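Side-chain contacts in agarase (Pseudoalteromonas fuliginea, PDB 6XJ9), which is a glycoside hydrolase of family 50 that probably cleaves the beta-1,4 linkages of agarose, a galactan of red algal cell walls: residues L91-A96 and I105-S110; S257-N262 and Q445-F450; A554-N557 and N563-S566. All coordinates share one frame; numbering follows the deposited sequence.

Interaction 1 (L91-A96 and I105-S110); sequences LAFELA and IYLDIS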
loop_
_atom_site.group_PDB
_atom_site.type_symbol
_atom_site.label_atom_id
_atom_site.label_comp_id
_atom_site.label_asym_id
_atom_site.label_seq_id
_atom_site.Cartn_x
_atom_site.Cartn_y
_atom_site.Cartn_z
ATOM N N LEU A 91 3.543 19.506 25.237
ATOM C CA LEU A 91 3.183 20.510 24.255
ATOM C C LEU A 91 2.505 19.795 23.086
ATOM O O LEU A 91 3.066 18.855 22.519
ATOM C CB LEU A 91 4.484 21.200 23.823
ATOM C CG LEU A 91 4.399 22.120 22.605
ATOM C CD1 LEU A 91 3.483 23.305 22.872
ATOM C CD2 LEU A 91 5.790 22.597 22.210
ATOM N N ALA A 92 1.291 20.239 22.739
ATOM C CA ALA A 92 0.449 19.477 21.831
ATOM C C ALA A 92 0.018 20.345 20.655
ATOM O O ALA A 92 -0.337 21.510 20.841
ATOM C CB ALA A 92 -0.747 18.957 22.584
ATOM N N PHE A 93 0.040 19.754 19.455
ATOM C CA PHE A 93 -0.382 20.426 18.236
ATOM C C PHE A 93 -1.523 19.643 17.595
ATOM O O PHE A 93 -1.421 18.434 17.401
ATOM C CB PHE A 93 0.783 20.521 17.245
ATOM C CG PHE A 93 2.009 21.257 17.729
ATOM C CD1 PHE A 93 2.885 20.671 18.631
ATOM C CD2 PHE A 93 2.302 22.532 17.268
ATOM C CE1 PHE A 93 4.020 21.343 19.067
ATOM C CE2 PHE A 93 3.437 23.204 17.706
ATOM C CZ PHE A 93 4.295 22.609 18.604
ATOM N N GLU A 94 -2.605 20.345 17.251
ATOM C CA GLU A 94 -3.685 19.730 16.500
ATOM C C GLU A 94 -3.523 20.090 15.025
ATOM O O GLU A 94 -3.636 21.264 14.660
ATOM C CB GLU A 94 -5.041 20.172 17.045
ATOM C CG GLU A 94 -5.572 19.254 18.122
ATOM C CD GLU A 94 -7.025 19.532 18.462
ATOM O OE1 GLU A 94 -7.289 20.595 19.065
ATOM O OE2 GLU A 94 -7.885 18.706 18.092
ATOM N N LEU A 95 -3.239 19.067 14.203
ATOM C CA LEU A 95 -2.704 19.257 12.862
ATOM C C LEU A 95 -3.459 18.399 11.856
ATOM O O LEU A 95 -3.699 17.221 12.093
ATOM C CB LEU A 95 -1.212 18.890 12.834
ATOM C CG LEU A 95 -0.300 19.663 13.790
ATOM C CD1 LEU A 95 1.102 19.067 13.816
ATOM C CD2 LEU A 95 -0.246 21.147 13.440
ATOM N N ALA A 96 -3.786 19.008 10.716
ATOM C CA ALA A 96 -4.270 18.292 9.548
ATOM C C ALA A 96 -3.320 18.547 8.382
ATOM O O ALA A 96 -2.434 19.388 8.477
ATOM C CB ALA A 96 -5.676 18.730 9.219
ATOM N N ILE A 105 7.335 16.850 9.622
ATOM C CA ILE A 105 7.671 18.136 10.218
ATOM C C ILE A 105 8.799 17.937 11.227
ATOM O O ILE A 105 8.924 16.885 11.850
ATOM C CB ILE A 105 6.441 18.819 10.856
ATOM C CG1 ILE A 105 5.757 17.909 11.883
ATOM C CG2 ILE A 105 5.467 19.287 9.790
ATOM C CD1 ILE A 105 4.617 18.557 12.634
ATOM N N TYR A 106 9.641 18.961 11.338
ATOM C CA TYR A 106 10.639 19.032 12.383
ATOM C C TYR A 106 10.157 20.078 13.378
ATOM O O TYR A 106 9.735 21.164 12.975
ATOM C CB TYR A 106 12.000 19.382 11.774
ATOM C CG TYR A 106 12.594 18.263 10.952
ATOM C CD1 TYR A 106 12.189 18.049 9.642
ATOM C CD2 TYR A 106 13.556 17.418 11.487
ATOM C CE1 TYR A 106 12.722 17.014 8.884
ATOM C CE2 TYR A 106 14.110 16.388 10.739
ATOM C CZ TYR A 106 13.677 16.177 9.434
ATOM O OH TYR A 106 14.210 15.158 8.686
ATOM N N LEU A 107 10.190 19.709 14.666
ATOM C CA LEU A 107 9.783 20.598 15.734
ATOM C C LEU A 107 11.026 20.974 16.533
ATOM O O LEU A 107 11.600 20.133 17.226
ATOM C CB LEU A 107 8.720 19.902 16.593
ATOM C CG LEU A 107 8.433 20.531 17.958
ATOM C CD1 LEU A 107 7.891 21.942 17.805
ATOM C CD2 LEU A 107 7.448 19.672 18.744
ATOM N N ASP A 108 11.454 22.233 16.378
ATOM C CA ASP A 108 12.590 22.754 17.119
ATOM C C ASP A 108 12.095 23.757 18.157
ATOM O O ASP A 108 11.339 24.671 17.836
ATOM C CB ASP A 108 13.654 23.359 16.207
ATOM C CG ASP A 108 14.380 22.311 15.394
ATOM O OD1 ASP A 108 13.810 21.856 14.379
ATOM O OD2 ASP A 108 15.499 21.953 15.791
ATOM N N ILE A 109 12.492 23.516 19.408
ATOM C CA ILE A 109 12.218 24.403 20.528
ATOM C C ILE A 109 13.564 24.908 21.048
ATOM O O ILE A 109 14.477 24.117 21.281
ATOM C CB ILE A 109 11.394 23.670 21.605
ATOM C CG1 ILE A 109 10.142 23.009 21.017
ATOM C CG2 ILE A 109 11.042 24.606 22.754
ATOM C CD1 ILE A 109 9.519 21.949 21.904
ATOM N N SER A 110 13.679 26.237 21.175
ATOM C CA SER A 110 14.909 26.925 21.543
ATOM C C SER A 110 14.662 27.784 22.783
ATOM O O SER A 110 13.606 28.406 22.902
ATOM C CB SER A 110 15.412 27.788 20.401
ATOM O OG SER A 110 15.452 27.069 19.173
#
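Leu107 sets its CG anti to the backbone N (chi1 165°) and Phe93 turns its CG anti to the carbonyl carbon (chi1 -59°), torsions that send leucine methyls and aromatic ring at each other from opposite directions. They meet in the interior of a beta sandwich, in the CBM-like domain of the enzyme. Strands 91-96 and 105-110 face each other across it, running roughly antiparallel at 144°. No hydrogen bond joins them; with their axes 11.6 Å apart at closest approach, only side chains bridge the two strands. Every second residue contributes, and all six are buried and apolar, as suits a sandwich interior: leucine and isoleucine reach far and bend to fit, while the flat phenylalanine lays CE1 and CZ against the leucine methyls. CD1 of Leu107 lies 3.7 Å from CZ of Phe93, its second methyl close to CE1 of the same ring. On either side of this central pair the aliphatic pairs touch tip to tip. Ile206 and Ile190, from strands 199-210 and 185-193, pack against Phe93 and Leu107 respectively. At one end CD2 of Leu91 comes within 3.8 Å of Ile109 CD1, and at the other CD1 of Leu95 meets Ile105 CD1 at 3.7 Å.

Interaction 2 (S257-N262 and Q445-F450); sequences SKRPTN and QKVPYF
Lys446 reaches with its NZ to the backbone carbonyl of Ser257, joining two pieces of chain far apart in sequence. Residues 257-262 form a loop that follows helix 242-252, and residues 445-450 lead into strand 449-453, which pairs in parallel with strand 501-506, consistent with the (beta/alpha)8 barrel of this family. The contact therefore ties an irregular loop to the N-terminal end of strand 449-453, beside helix 413-428.

The direct polar link is a hydrogen bond from Lys446 NZ to Ser257 O, 3.1 Å long. The ammonium approaches at a C=O...N angle of 126°, tilted 17° from the carbonyl plane. Its chain bends at chi3 (54°) and again at chi4 to deliver it, which a long flexible lysine can do from a partly exposed position. The same NZ forms a salt bridge with Asp423 of helix 413-428, so one ammonium joins loop and helix, and its charge is probably balanced there.

A water makes the second polar link. It accepts from Arg259 NE at 2.8 Å, lying in plane at the guanidinium edge, and donates to Lys446 O at 2.7 Å. Arginine suits this place because its several N-H groups point in different directions: while NE holds the water, NH2 donates to Phe430 O, which would help to fix the rotation of the flat group.

The remaining touches are between the guanidinium and aliphatic carbons. Val447, which also touches Leu422 and Ile426 of helix 413-428, crosses the arginine at about a right angle and brings CG1 obliquely to within 4.0 Å of Arg259 NH2. Pro448 and Arg259 come at each other from opposite directions, the proline CD near the guanidinium plane, at the edge, 4.1 Å from Arg259 NH2.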
loop_
_atom_site.group_PDB
_atom_site.type_symbol
_atom_site.label_atom_id
_atom_site.label_comp_id
_atom_site.label_asym_id
_atom_site.label_seq_id
_atom_site.Cartn_x
_atom_site.Cartn_y
_atom_site.Cartn_z
ATOM N N SER A 257 15.606 -17.478 -9.536
ATOM C CA SER A 257 16.967 -17.866 -9.219
ATOM C C SER A 257 17.918 -17.392 -10.313
ATOM O O SER A 257 19.128 -17.519 -10.155
ATOM C CB SER A 257 17.066 -19.356 -8.994
ATOM O OG SER A 257 16.631 -20.055 -10.150
ATOM N N LYS A 258 17.362 -16.831 -11.398
ATOM C CA LYS A 258 18.155 -16.335 -12.517
ATOM C C LYS A 258 17.612 -15.003 -13.029
ATOM O O LYS A 258 16.412 -14.751 -13.005
ATOM C CB LYS A 258 18.185 -17.361 -13.659
ATOM C CG LYS A 258 19.204 -18.481 -13.478
ATOM N N ARG A 259 18.517 -14.145 -13.505
ATOM C CA ARG A 259 18.097 -12.864 -14.041
ATOM C C ARG A 259 17.126 -13.104 -15.191
ATOM O O ARG A 259 17.333 -13.993 -16.014
ATOM C CB ARG A 259 19.279 -12.048 -14.572
ATOM C CG ARG A 259 20.178 -11.451 -13.501
ATOM C CD ARG A 259 19.679 -10.170 -12.851
ATOM N NE ARG A 259 20.622 -9.739 -11.822
ATOM C CZ ARG A 259 20.313 -9.005 -10.747
ATOM N NH1 ARG A 259 19.073 -8.597 -10.540
ATOM N NH2 ARG A 259 21.256 -8.681 -9.880
ATOM N N PRO A 260 16.067 -12.279 -15.298
ATOM C CA PRO A 260 15.237 -12.244 -16.501
ATOM C C PRO A 260 16.046 -11.927 -17.761
ATOM O O PRO A 260 17.197 -11.483 -17.709
ATOM C CB PRO A 260 14.192 -11.156 -16.187
ATOM C CG PRO A 260 14.828 -10.321 -15.094
ATOM C CD PRO A 260 15.636 -11.309 -14.276
ATOM N N THR A 261 15.402 -12.160 -18.903
ATOM C CA THR A 261 16.010 -12.060 -20.219
ATOM C C THR A 261 16.494 -10.631 -20.485
ATOM O O THR A 261 17.565 -10.443 -21.052
ATOM C CB THR A 261 15.048 -12.648 -21.258
ATOM O OG1 THR A 261 13.972 -11.725 -21.405
ATOM C CG2 THR A 261 14.465 -13.966 -20.803
ATOM N N ASN A 262 15.737 -9.633 -20.009
ATOM C CA ASN A 262 16.059 -8.228 -20.227
ATOM C C ASN A 262 17.162 -7.723 -19.276
ATOM O O ASN A 262 17.507 -6.539 -19.293
ATOM C CB ASN A 262 14.789 -7.364 -20.206
ATOM C CG ASN A 262 14.221 -7.166 -18.812
ATOM O OD1 ASN A 262 14.739 -7.712 -17.850
ATOM N ND2 ASN A 262 13.137 -6.417 -18.688
ATOM N N GLN A 445 28.212 -16.154 -7.600
ATOM C CA GLN A 445 28.347 -15.853 -9.015
ATOM C C GLN A 445 26.961 -15.595 -9.595
ATOM O O GLN A 445 26.674 -16.020 -10.711
ATOM C CB GLN A 445 29.097 -16.981 -9.734
ATOM C CG GLN A 445 30.602 -16.986 -9.474
ATOM C CD GLN A 445 31.324 -18.128 -10.152
ATOM O OE1 GLN A 445 31.351 -18.243 -11.371
ATOM N NE2 GLN A 445 31.923 -18.994 -9.356
ATOM N N LYS A 446 26.131 -14.857 -8.842
ATOM C CA LYS A 446 24.738 -14.625 -9.199
ATOM C C LYS A 446 24.350 -13.153 -9.026
ATOM O O LYS A 446 23.563 -12.645 -9.818
ATOM C CB LYS A 446 23.806 -15.471 -8.324
ATOM C CG LYS A 446 23.522 -16.882 -8.823
ATOM C CD LYS A 446 23.064 -17.824 -7.724
ATOM C CE LYS A 446 21.872 -17.327 -6.932
ATOM N NZ LYS A 446 20.588 -17.823 -7.484
ATOM N N VAL A 447 24.851 -12.495 -7.967
ATOM C CA VAL A 447 24.523 -11.094 -7.734
ATOM C C VAL A 447 25.812 -10.339 -7.423
ATOM O O VAL A 447 26.510 -10.701 -6.475
ATOM C CB VAL A 447 23.500 -10.909 -6.591
ATOM C CG1 VAL A 447 23.118 -9.446 -6.403
ATOM C CG2 VAL A 447 22.248 -11.759 -6.781
ATOM N N PRO A 448 26.135 -9.261 -8.181
ATOM C CA PRO A 448 27.318 -8.439 -7.910
ATOM C C PRO A 448 27.186 -7.798 -6.528
ATOM O O PRO A 448 26.075 -7.677 -6.004
ATOM C CB PRO A 448 27.276 -7.340 -8.991
ATOM C CG PRO A 448 26.369 -7.902 -10.063
ATOM C CD PRO A 448 25.360 -8.760 -9.330
ATOM N N TYR A 449 28.327 -7.409 -5.950
ATOM C CA TYR A 449 28.363 -6.969 -4.566
ATOM C C TYR A 449 29.401 -5.863 -4.409
ATOM O O TYR A 449 30.311 -5.739 -5.218
ATOM C CB TYR A 449 28.621 -8.146 -3.624
ATOM C CG TYR A 449 29.991 -8.768 -3.759
ATOM C CD1 TYR A 449 30.209 -9.815 -4.644
ATOM C CD2 TYR A 449 31.072 -8.308 -3.018
ATOM C CE1 TYR A 449 31.464 -10.391 -4.775
ATOM C CE2 TYR A 449 32.339 -8.870 -3.150
ATOM C CZ TYR A 449 32.532 -9.919 -4.032
ATOM O OH TYR A 449 33.768 -10.499 -4.169
ATOM N N PHE A 450 29.213 -5.036 -3.377
ATOM C CA PHE A 450 30.147 -3.982 -3.019
ATOM C C PHE A 450 30.946 -4.482 -1.820
ATOM O O PHE A 450 30.363 -5.099 -0.934
ATOM C CB PHE A 450 29.359 -2.700 -2.729
ATOM C CG PHE A 450 28.816 -2.039 -3.976
ATOM C CD1 PHE A 450 27.766 -2.605 -4.692
ATOM C CD2 PHE A 450 29.406 -0.890 -4.481
ATOM C CE1 PHE A 450 27.295 -2.013 -5.859
ATOM C CE2 PHE A 450 28.931 -0.299 -5.645
ATOM C CZ PHE A 450 27.876 -0.859 -6.324
HETATM O O HOH W 1 23.289 -10.451 -11.419
#

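Interaction 3 (A554-N557 and N563-S566); sequences AELN and NLAS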
loop_
_atom_site.group_PDB
_atom_site.type_symbol
_atom_site.label_atom_id
_atom_site.label_comp_id
_atom_site.label_asym_id
_atom_site.label_seq_id
_atom_site.Cartn_x
_atom_site.Cartn_y
_atom_site.Cartn_z
ATOM N N ALA A 554 56.221 37.242 8.023
ATOM C CA ALA A 554 55.646 38.579 8.069
ATOM C C ALA A 554 54.421 38.706 7.165
ATOM O O ALA A 554 53.463 39.379 7.536
ATOM C CB ALA A 554 56.691 39.616 7.719
ATOM N N GLU A 555 54.469 38.082 5.977
ATOM C CA GLU A 555 53.370 38.152 5.022
ATOM C C GLU A 555 52.142 37.406 5.552
ATOM O O GLU A 555 51.010 37.838 5.338
ATOM C CB GLU A 555 53.782 37.601 3.650
ATOM C CG GLU A 555 54.885 38.382 2.957
ATOM C CD GLU A 555 54.511 39.757 2.426
ATOM O OE1 GLU A 555 55.424 40.590 2.267
ATOM O OE2 GLU A 555 53.316 39.996 2.174
ATOM N N LEU A 556 52.369 36.271 6.226
ATOM C CA LEU A 556 51.276 35.479 6.779
ATOM C C LEU A 556 50.655 36.216 7.968
ATOM O O LEU A 556 49.430 36.291 8.074
ATOM C CB LEU A 556 51.788 34.086 7.172
ATOM C CG LEU A 556 50.724 33.109 7.688
ATOM C CD1 LEU A 556 51.040 31.682 7.282
ATOM C CD2 LEU A 556 50.574 33.199 9.196
ATOM N N ASN A 557 51.519 36.770 8.839
ATOM C CA ASN A 557 51.110 37.591 9.972
ATOM C C ASN A 557 50.141 38.674 9.509
ATOM O O ASN A 557 49.207 39.020 10.232
ATOM C CB ASN A 557 52.297 38.261 10.667
ATOM C CG ASN A 557 53.029 37.364 11.644
ATOM O OD1 ASN A 557 52.433 36.491 12.278
ATOM N ND2 ASN A 557 54.327 37.583 11.776
ATOM N N ASN A 563 50.911 37.967 15.020
ATOM C CA ASN A 563 52.173 38.587 15.372
ATOM C C ASN A 563 53.144 37.483 15.778
ATOM O O ASN A 563 53.739 37.535 16.851
ATOM C CB ASN A 563 51.993 39.622 16.489
ATOM C CG ASN A 563 51.270 40.876 16.036
ATOM O OD1 ASN A 563 51.695 41.542 15.091
ATOM N ND2 ASN A 563 50.183 41.217 16.711
ATOM N N LEU A 564 53.272 36.473 14.910
ATOM C CA LEU A 564 54.222 35.396 15.129
ATOM C C LEU A 564 55.636 35.951 14.954
ATOM O O LEU A 564 55.907 36.673 13.996
ATOM C CB LEU A 564 53.948 34.268 14.128
ATOM C CG LEU A 564 52.548 33.654 14.158
ATOM C CD1 LEU A 564 52.345 32.730 12.967
ATOM C CD2 LEU A 564 52.310 32.906 15.461
ATOM N N ALA A 565 56.525 35.588 15.884
ATOM C CA ALA A 565 57.890 36.093 15.908
ATOM C C ALA A 565 58.725 35.436 14.810
ATOM O O ALA A 565 59.601 36.074 14.229
ATOM C CB ALA A 565 58.495 35.867 17.271
ATOM N N SER A 566 58.443 34.158 14.531
ATOM C CA SER A 566 59.284 33.374 13.639
ATOM C C SER A 566 58.507 32.187 13.074
ATOM O O SER A 566 57.467 31.799 13.607
ATOM C CB SER A 566 60.523 32.903 14.358
ATOM O OG SER A 566 60.214 31.819 15.219
#
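Asn557 and Leu564 make the tight half of this contact, where the chain leaves helix 553-560, turns, and passes back along it before starting helix 567-572. The asparagine, on the helix, holds its CG anti to the carbonyl carbon (chi1 -82°), which carries the amide out to the returning chain, where it pairs with both backbone polar groups of one residue. Leu564 N donates to Asn557 OD1 at 2.8 Å, with the donor above the carbonyl plane, 40° out of it. Asn557 ND2 in turn donates to Leu564 O over 2.9 Å, in the plane of that carbonyl and on a lone pair. Asparagine suits the place because it offers an acceptor and a donor side by side on a short stem, and two bonds fix the turn of its amide. Packing is close as well, with Leu564 CB only 3.3 Å from Asn557 OD1.

Beside this pair, Leu556 and Leu564 meet more loosely, CD2 of the first 4.2 Å from CD1 of the second. Both leucines are buried, and Phe570 of helix 567-572 packs on each of them. The opposite is true of Asn563: it is exposed and its CB is directed away from residues 554-557, as a polar residue at a solvent-facing turn can be. Just beyond, Ser566 sits at the N-cap of helix 567-572, its OG bonded to Glu569 N.

A leucine in place of Asn557 would probably leave both the N-H and the carbonyl of Leu564 without their mates and set the turn free to shift. The chemistry thus implies that a single side-chain amide stands in for the backbone partners that an irregular, non-helical link lacks.

How the interactions relate
The three contacts share no helix or strand and do not touch, their centres lying 46 to 62 Å apart. Interaction 1 is true core: fully buried and purely apolar, it joins facing strands of the CBM-like domain. Interaction 2, on the opposite side of the chain's centre from it, is partly buried and mostly polar, linking distant parts of the sequence through a lysine, an arginine and a water. Interaction 3, also partly buried, lies farthest out, its centre about 44 Å from the centre of the chain, and is local, bringing together residues close in sequence around one turn. Its amide-to-backbone bonds need no water or charge, whereas interaction 2 uses both; interaction 1 has no hydrogen bond and no charged group among its touching side chains.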